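Local coordinates for gentamicin resistance protein (Enterococcus gallinarum, PDB 6CTZ) that probably confers resistance to gentamicin, kanamycin and related aminoglycosides by transferring a phosphate from a guanine nucleotide to the drug's 2''-hydroxyl, at residues Q18-N29 and L33-K44. The protein carries 2 engineered substitutions. Residues are numbered along the deposited sequence; the frame is centred on the assembly and turned at random.
Sequences QSVESLGEGFRN and LVNGDWVFRFPK. With GDP (guanosine-5'-diphosphate), chain B; KAN (kanamycin a), chain E.
Asn29 and Arg41, on neighbouring strands of a kinase-like N-terminal antiparallel sheet, meet beside the GDP phosphates, next to the nucleotide-binding loop that joins strands 20-25 and 29-34, a worked example of backbone N-H groups and flanking side chains together holding a phosphate. The Asn29 amide stacks on one face of the Arg41 guanidinium, the planes 20° apart, and both are turned to the nucleotide: Asn29 ND2 donates to GDP O1B (3.0 Å), while Arg41 NE and NH2 both grip GDP O1A. An extended chain, with CG anti to the backbone N (chi1 -172°), carries the guanidinium there, and Glu55 pairs with its NH1. The backbone N of Arg28 and of Asn29 converge on GDP O3B. Apolar contact continues the pocket: Leu23 CD2 touches Val39 CG2 at 3.7 Å and lies 3.5 Å from GDP C4, at the base.

Backbone pairing ties the strands at the far end, Glu21 and Leu33 forming an antiparallel hydrogen-bonded pair. Beyond it, Asn35 OD1 accepts from both Gln18 N (2.8 Å) and Ser19 N, and a water joins Ser19 OG, Glu21 OE1, Leu33 O and Gly36 N. At the loop itself, in one of two modelled conformers, Lys44 NZ donates to Gly26 O at 2.7 Å.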
loop_
_atom_site.group_PDB
_atom_site.type_symbol
_atom_site.label_atom_id
_atom_site.label_comp_id
_atom_site.label_asym_id
_atom_site.label_seq_id
_atom_site.Cartn_x
_atom_site.Cartn_y
_atom_site.Cartn_z
ATOM N N GLN A 18 26.846 1.586 -15.620
ATOM C CA GLN A 18 28.099 1.637 -14.881
ATOM C C GLN A 18 27.989 1.015 -13.501
ATOM O O GLN A 18 28.997 0.559 -12.955
ATOM C CB GLN A 18 28.563 3.089 -14.720
ATOM C CG GLN A 18 29.030 3.755 -16.005
ATOM C CD GLN A 18 27.923 4.514 -16.711
ATOM O OE1 GLN A 18 27.074 5.136 -16.072
ATOM N NE2 GLN A 18 27.927 4.465 -18.039
ATOM N N SER A 19 26.793 0.986 -12.927
ATOM C CA SER A 19 26.603 0.392 -11.627
ATOM C C SER A 19 25.196 -0.102 -11.528
ATOM O O SER A 19 24.337 0.488 -12.086
ATOM C CB SER A 19 26.845 1.397 -10.514
ATOM O OG SER A 19 25.859 2.405 -10.403
ATOM N N VAL A 20 25.013 -1.202 -10.836
ATOM C CA VAL A 20 23.705 -1.789 -10.598
ATOM C C VAL A 20 23.672 -2.364 -9.204
ATOM O O VAL A 20 24.554 -3.073 -8.818
ATOM C CB VAL A 20 23.373 -2.888 -11.572
ATOM C CG1 VAL A 20 21.989 -3.402 -11.335
ATOM C CG2 VAL A 20 23.425 -2.364 -12.942
ATOM N N GLU A 21 22.636 -2.041 -8.457
ATOM C CA GLU A 21 22.494 -2.538 -7.117
ATOM C C GLU A 21 21.033 -2.843 -6.779
ATOM O O GLU A 21 20.142 -2.223 -7.266
ATOM C CB GLU A 21 23.050 -1.530 -6.111
ATOM C CG GLU A 21 22.538 -0.124 -6.269
ATOM C CD GLU A 21 23.334 1.050 -5.657
ATOM O OE1 GLU A 21 24.024 1.769 -6.406
ATOM O OE2 GLU A 21 23.158 1.374 -4.465
ATOM N N SER A 22 20.800 -3.826 -5.957
ATOM C CA SER A 22 19.447 -4.066 -5.478
ATOM C C SER A 22 18.967 -2.854 -4.690
ATOM O O SER A 22 19.732 -2.239 -3.944
ATOM C CB SER A 22 19.413 -5.308 -4.589
ATOM O OG SER A 22 19.539 -6.487 -5.365
ATOM N N LEU A 23 17.706 -2.481 -4.889
ATOM C CA LEU A 23 17.121 -1.342 -4.195
ATOM C C LEU A 23 16.029 -1.755 -3.219
ATOM O O LEU A 23 16.019 -1.312 -2.062
ATOM C CB LEU A 23 16.576 -0.329 -5.214
ATOM C CG LEU A 23 15.938 0.934 -4.629
ATOM C CD1 LEU A 23 16.953 1.732 -3.821
ATOM C CD2 LEU A 23 15.352 1.777 -5.744
ATOM N N GLY A 24 15.102 -2.599 -3.650
ATOM C CA GLY A 24 14.058 -3.066 -2.757
ATOM C C GLY A 24 13.182 -4.064 -3.477
ATOM O O GLY A 24 13.292 -4.266 -4.690
ATOM N N GLU A 25 12.298 -4.687 -2.705
ATOM C CA GLU A 25 11.372 -5.642 -3.284
ATOM C C GLU A 25 10.167 -5.775 -2.371
ATOM O O GLU A 25 10.257 -5.598 -1.149
ATOM C CB GLU A 25 12.026 -7.006 -3.527
ATOM C CG GLU A 25 12.185 -7.856 -2.284
ATOM C CD GLU A 25 12.783 -9.213 -2.591
ATOM O OE1 GLU A 25 13.870 -9.517 -2.062
ATOM O OE2 GLU A 25 12.171 -9.973 -3.374
ATOM N N GLY A 26 9.024 -6.040 -2.993
ATOM C CA GLY A 26 7.812 -6.331 -2.256
ATOM C C GLY A 26 7.171 -7.598 -2.784
ATOM O O GLY A 26 7.842 -8.420 -3.418
ATOM N N PHE A 27 5.895 -7.790 -2.554
ATOM C CA PHE A 27 5.225 -8.984 -2.984
ATOM C C PHE A 27 5.065 -9.066 -4.494
ATOM O O PHE A 27 4.925 -10.110 -4.986
ATOM C CB PHE A 27 3.779 -9.080 -2.397
ATOM C CG PHE A 27 3.671 -9.313 -0.888
ATOM C CD1 PHE A 27 4.733 -9.305 -0.066
ATOM C CD2 PHE A 27 2.439 -9.557 -0.338
ATOM C CE1 PHE A 27 4.588 -9.509 1.313
ATOM C CE2 PHE A 27 2.282 -9.740 1.021
ATOM C CZ PHE A 27 3.373 -9.742 1.833
ATOM N N ARG A 28 5.097 -7.945 -5.184
ATOM C CA ARG A 28 4.817 -7.928 -6.606
ATOM C C ARG A 28 5.908 -7.429 -7.545
ATOM O O ARG A 28 5.788 -7.608 -8.704
ATOM C CB ARG A 28 3.533 -7.090 -6.821
ATOM C CG ARG A 28 2.285 -7.670 -6.152
ATOM C CD ARG A 28 1.440 -8.468 -7.111
ATOM N NE ARG A 28 0.663 -9.568 -6.526
ATOM C CZ ARG A 28 -0.602 -9.532 -6.180
ATOM N NH1 ARG A 28 -1.320 -8.441 -6.287
ATOM N NH2 ARG A 28 -1.173 -10.591 -5.709
ATOM N N ASN A 29 6.922 -6.801 -7.020
ATOM C CA ASN A 29 7.976 -6.228 -7.835
ATOM C C ASN A 29 9.352 -6.296 -7.222
ATOM O O ASN A 29 9.505 -6.219 -6.061
ATOM C CB ASN A 29 7.699 -4.733 -8.085
ATOM C CG ASN A 29 6.465 -4.489 -8.887
ATOM O OD1 ASN A 29 6.452 -4.651 -10.061
ATOM N ND2 ASN A 29 5.419 -4.174 -8.217
ATOM N N LEU A 33 18.599 -0.380 -8.790
ATOM C CA LEU A 33 19.033 0.990 -9.024
ATOM C C LEU A 33 20.208 0.956 -9.989
ATOM O O LEU A 33 21.215 0.291 -9.722
ATOM C CB LEU A 33 19.429 1.663 -7.712
ATOM C CG LEU A 33 19.795 3.143 -7.787
ATOM C CD1 LEU A 33 18.613 3.986 -8.275
ATOM C CD2 LEU A 33 20.305 3.628 -6.430
ATOM N N VAL A 34 20.075 1.666 -11.106
ATOM C CA VAL A 34 21.080 1.700 -12.161
ATOM C C VAL A 34 21.731 3.072 -12.149
ATOM O O VAL A 34 21.039 4.095 -12.171
ATOM C CB VAL A 34 20.450 1.404 -13.533
ATOM C CG1 VAL A 34 21.426 1.738 -14.667
ATOM C CG2 VAL A 34 20.002 -0.051 -13.597
ATOM N N ASN A 35 23.062 3.091 -12.095
ATOM C CA ASN A 35 23.850 4.321 -12.115
ATOM C C ASN A 35 23.500 5.269 -10.974
ATOM O O ASN A 35 23.711 6.481 -11.085
ATOM C CB ASN A 35 23.778 5.033 -13.472
ATOM C CG ASN A 35 24.268 4.156 -14.608
ATOM O OD1 ASN A 35 24.950 3.161 -14.376
ATOM N ND2 ASN A 35 23.920 4.516 -15.837
ATOM N N GLY A 36 22.965 4.737 -9.873
ATOM C CA GLY A 36 22.533 5.553 -8.763
ATOM C C GLY A 36 21.337 6.433 -9.037
ATOM O O GLY A 36 20.893 7.145 -8.127
ATOM N N ASP A 37 20.779 6.385 -10.247
ATOM C CA ASP A 37 19.799 7.363 -10.699
ATOM C C ASP A 37 18.483 6.768 -11.167
ATOM O O ASP A 37 17.455 7.439 -11.057
ATOM C CB ASP A 37 20.366 8.195 -11.863
ATOM C CG ASP A 37 21.571 9.013 -11.466
ATOM O OD1 ASP A 37 21.781 9.213 -10.251
ATOM O OD2 ASP A 37 22.301 9.461 -12.372
ATOM N N TRP A 38 18.483 5.557 -11.719
ATOM C CA TRP A 38 17.321 5.007 -12.406
ATOM C C TRP A 38 16.838 3.771 -11.670
ATOM O O TRP A 38 17.612 2.836 -11.450
ATOM C CB TRP A 38 17.670 4.619 -13.842
ATOM C CG TRP A 38 17.917 5.792 -14.722
ATOM C CD1 TRP A 38 19.126 6.290 -15.107
ATOM C CD2 TRP A 38 16.923 6.626 -15.330
ATOM N NE1 TRP A 38 18.944 7.380 -15.922
ATOM C CE2 TRP A 38 17.602 7.610 -16.074
ATOM C CE3 TRP A 38 15.523 6.634 -15.314
ATOM C CZ2 TRP A 38 16.930 8.593 -16.798
ATOM C CZ3 TRP A 38 14.856 7.611 -16.031
ATOM C CH2 TRP A 38 15.561 8.576 -16.766
ATOM N N VAL A 39 15.563 3.757 -11.328
ATOM C CA VAL A 39 14.977 2.591 -10.743
ATOM C C VAL A 39 14.359 1.751 -11.866
ATOM O O VAL A 39 13.555 2.236 -12.597
ATOM C CB VAL A 39 13.835 2.963 -9.732
ATOM C CG1 VAL A 39 13.148 1.712 -9.213
ATOM C CG2 VAL A 39 14.356 3.833 -8.610
ATOM N N PHE A 40 14.787 0.519 -12.010
ATOM C CA PHE A 40 14.132 -0.427 -12.904
ATOM C C PHE A 40 13.355 -1.430 -12.069
ATOM O O PHE A 40 13.899 -2.028 -11.129
ATOM C CB PHE A 40 15.110 -1.081 -13.885
ATOM C CG PHE A 40 15.440 -0.190 -15.033
ATOM C CD1 PHE A 40 16.458 0.749 -14.927
ATOM C CD2 PHE A 40 14.681 -0.232 -16.192
ATOM C CE1 PHE A 40 16.751 1.597 -15.984
ATOM C CE2 PHE A 40 14.959 0.615 -17.243
ATOM C CZ PHE A 40 15.989 1.536 -17.136
ATOM N N ARG A 41 12.074 -1.577 -12.389
ATOM C CA ARG A 41 11.132 -2.267 -11.523
ATOM C C ARG A 41 10.473 -3.380 -12.323
ATOM O O ARG A 41 9.816 -3.118 -13.342
ATOM C CB ARG A 41 10.107 -1.270 -10.986
ATOM C CG ARG A 41 9.175 -1.820 -9.926
ATOM C CD ARG A 41 8.310 -0.671 -9.474
ATOM N NE ARG A 41 7.201 -0.932 -8.564
ATOM C CZ ARG A 41 5.923 -0.868 -8.928
ATOM N NH1 ARG A 41 5.589 -0.688 -10.202
ATOM N NH2 ARG A 41 4.968 -0.977 -8.015
ATOM N N PHE A 42 10.654 -4.613 -11.854
ATOM C CA PHE A 42 10.319 -5.824 -12.594
ATOM C C PHE A 42 9.230 -6.594 -11.867
ATOM O O PHE A 42 9.459 -7.051 -10.732
ATOM C CB PHE A 42 11.565 -6.699 -12.720
ATOM C CG PHE A 42 12.651 -6.094 -13.563
ATOM C CD1 PHE A 42 12.683 -6.303 -14.936
ATOM C CD2 PHE A 42 13.645 -5.324 -12.981
ATOM C CE1 PHE A 42 13.689 -5.750 -15.717
ATOM C CE2 PHE A 42 14.655 -4.769 -13.753
ATOM C CZ PHE A 42 14.674 -4.981 -15.124
ATOM N N PRO A 43 8.057 -6.782 -12.470
ATOM C CA PRO A 43 7.013 -7.589 -11.825
ATOM C C PRO A 43 7.473 -9.002 -11.506
ATOM O O PRO A 43 8.289 -9.597 -12.214
ATOM C CB PRO A 43 5.887 -7.599 -12.864
ATOM C CG PRO A 43 6.055 -6.285 -13.577
ATOM C CD PRO A 43 7.558 -6.095 -13.675
ATOM N N LYS A 44 6.918 -9.545 -10.425
ATOM C CA LYS A 44 7.254 -10.887 -9.975
ATOM C C LYS A 44 6.219 -11.930 -10.376
ATOM O O LYS A 44 6.410 -13.114 -10.085
ATOM C CB LYS A 44 7.472 -10.898 -8.456
ATOM C CG LYS A 44 8.712 -10.124 -8.011
ATOM C CD LYS A 44 8.713 -9.830 -6.511
ATOM C CE LYS A 44 8.684 -11.100 -5.675
ATOM N NZ LYS A 44 8.914 -10.817 -4.229
HETATM P PB GDP B . 5.997 -3.956 -4.461
HETATM O O1B GDP B . 4.836 -3.568 -5.344
HETATM O O2B GDP B . 5.745 -3.626 -3.005
HETATM O O3B GDP B . 6.443 -5.380 -4.702
HETATM O O3A GDP B . 7.234 -3.049 -4.977
HETATM P PA GDP B . 7.515 -1.473 -4.727
HETATM O O1A GDP B . 6.990 -0.652 -5.867
HETATM O O2A GDP B . 6.998 -1.062 -3.359
HETATM O "O5'" GDP B . 9.136 -1.443 -4.815
HETATM C "C5'" GDP B . 9.886 -2.294 -3.959
HETATM C "C4'" GDP B . 10.782 -1.446 -3.087
HETATM O "O4'" GDP B . 11.760 -0.813 -3.912
HETATM C "C3'" GDP B . 10.087 -0.298 -2.373
HETATM O "O3'" GDP B . 9.401 -0.715 -1.188
HETATM C "C2'" GDP B . 11.273 0.576 -2.052
HETATM O "O2'" GDP B . 12.016 0.030 -0.956
HETATM C "C1'" GDP B . 12.130 0.414 -3.297
HETATM N N9 GDP B . 11.838 1.499 -4.255
HETATM C C8 GDP B . 11.046 1.450 -5.351
HETATM N N7 GDP B . 11.049 2.661 -5.967
HETATM C C5 GDP B . 11.853 3.478 -5.259
HETATM C C6 GDP B . 12.292 4.877 -5.333
HETATM O O6 GDP B . 11.911 5.616 -6.260
HETATM N N1 GDP B . 13.132 5.305 -4.378
HETATM C C2 GDP B . 13.569 4.528 -3.363
HETATM N N2 GDP B . 14.423 5.042 -2.457
HETATM N N3 GDP B . 13.200 3.235 -3.224
HETATM C C4 GDP B . 12.370 2.696 -4.140
HETATM C C1 KAN E . 2.538 -7.027 7.511
HETATM C C2 KAN E . 1.793 -7.442 8.780
HETATM C C3 KAN E . 2.412 -6.750 9.977
HETATM C C4 KAN E . 3.875 -7.159 10.033
HETATM C C5 KAN E . 4.601 -6.780 8.744
HETATM C C6 KAN E . 6.048 -7.262 8.749
HETATM C C7 KAN E . 2.029 -3.162 3.920
HETATM C C8 KAN E . 2.193 -4.651 3.626
HETATM C C9 KAN E . 1.880 -5.472 4.881
HETATM C C10 KAN E . 2.742 -5.046 6.069
HETATM C C11 KAN E . 2.616 -3.539 6.308
HETATM C C12 KAN E . 2.958 -2.745 5.053
HETATM C C13 KAN E . 1.558 -6.103 1.785
HETATM C C14 KAN E . 1.164 -5.880 0.333
HETATM C C15 KAN E . -0.336 -5.577 0.273
HETATM C C16 KAN E . -1.113 -6.711 0.930
HETATM C C17 KAN E . -0.594 -6.942 2.336
HETATM C C18 KAN E . -1.281 -8.157 2.939
HETATM N N1 KAN E . 6.648 -6.913 7.475
HETATM N N2 KAN E . 3.479 -3.104 7.401
HETATM N N3 KAN E . 2.307 -2.392 2.709
HETATM N N4 KAN E . -0.810 -5.384 -1.093
HETATM O O5 KAN E . 3.945 -7.279 7.572
HETATM O O6 KAN E . 0.419 -7.066 8.654
HETATM O O7 KAN E . 1.753 -7.138 11.188
HETATM O O8 KAN E . 4.496 -6.506 11.142
HETATM O O9 KAN E . 2.277 -5.639 7.284
HETATM O O10 KAN E . 2.142 -6.859 4.611
HETATM O O11 KAN E . 1.277 -4.938 2.559
HETATM O O12 KAN E . 0.801 -7.195 2.300
HETATM O O13 KAN E . 1.965 -4.815 -0.186
HETATM O O14 KAN E . -2.516 -6.409 1.025
HETATM O O15 KAN E . -0.790 -8.365 4.267
HETATM O O HOH W 1 23.397 2.018 -9.027
HETATM O O HOH W 2 7.041 -2.603 -12.127
#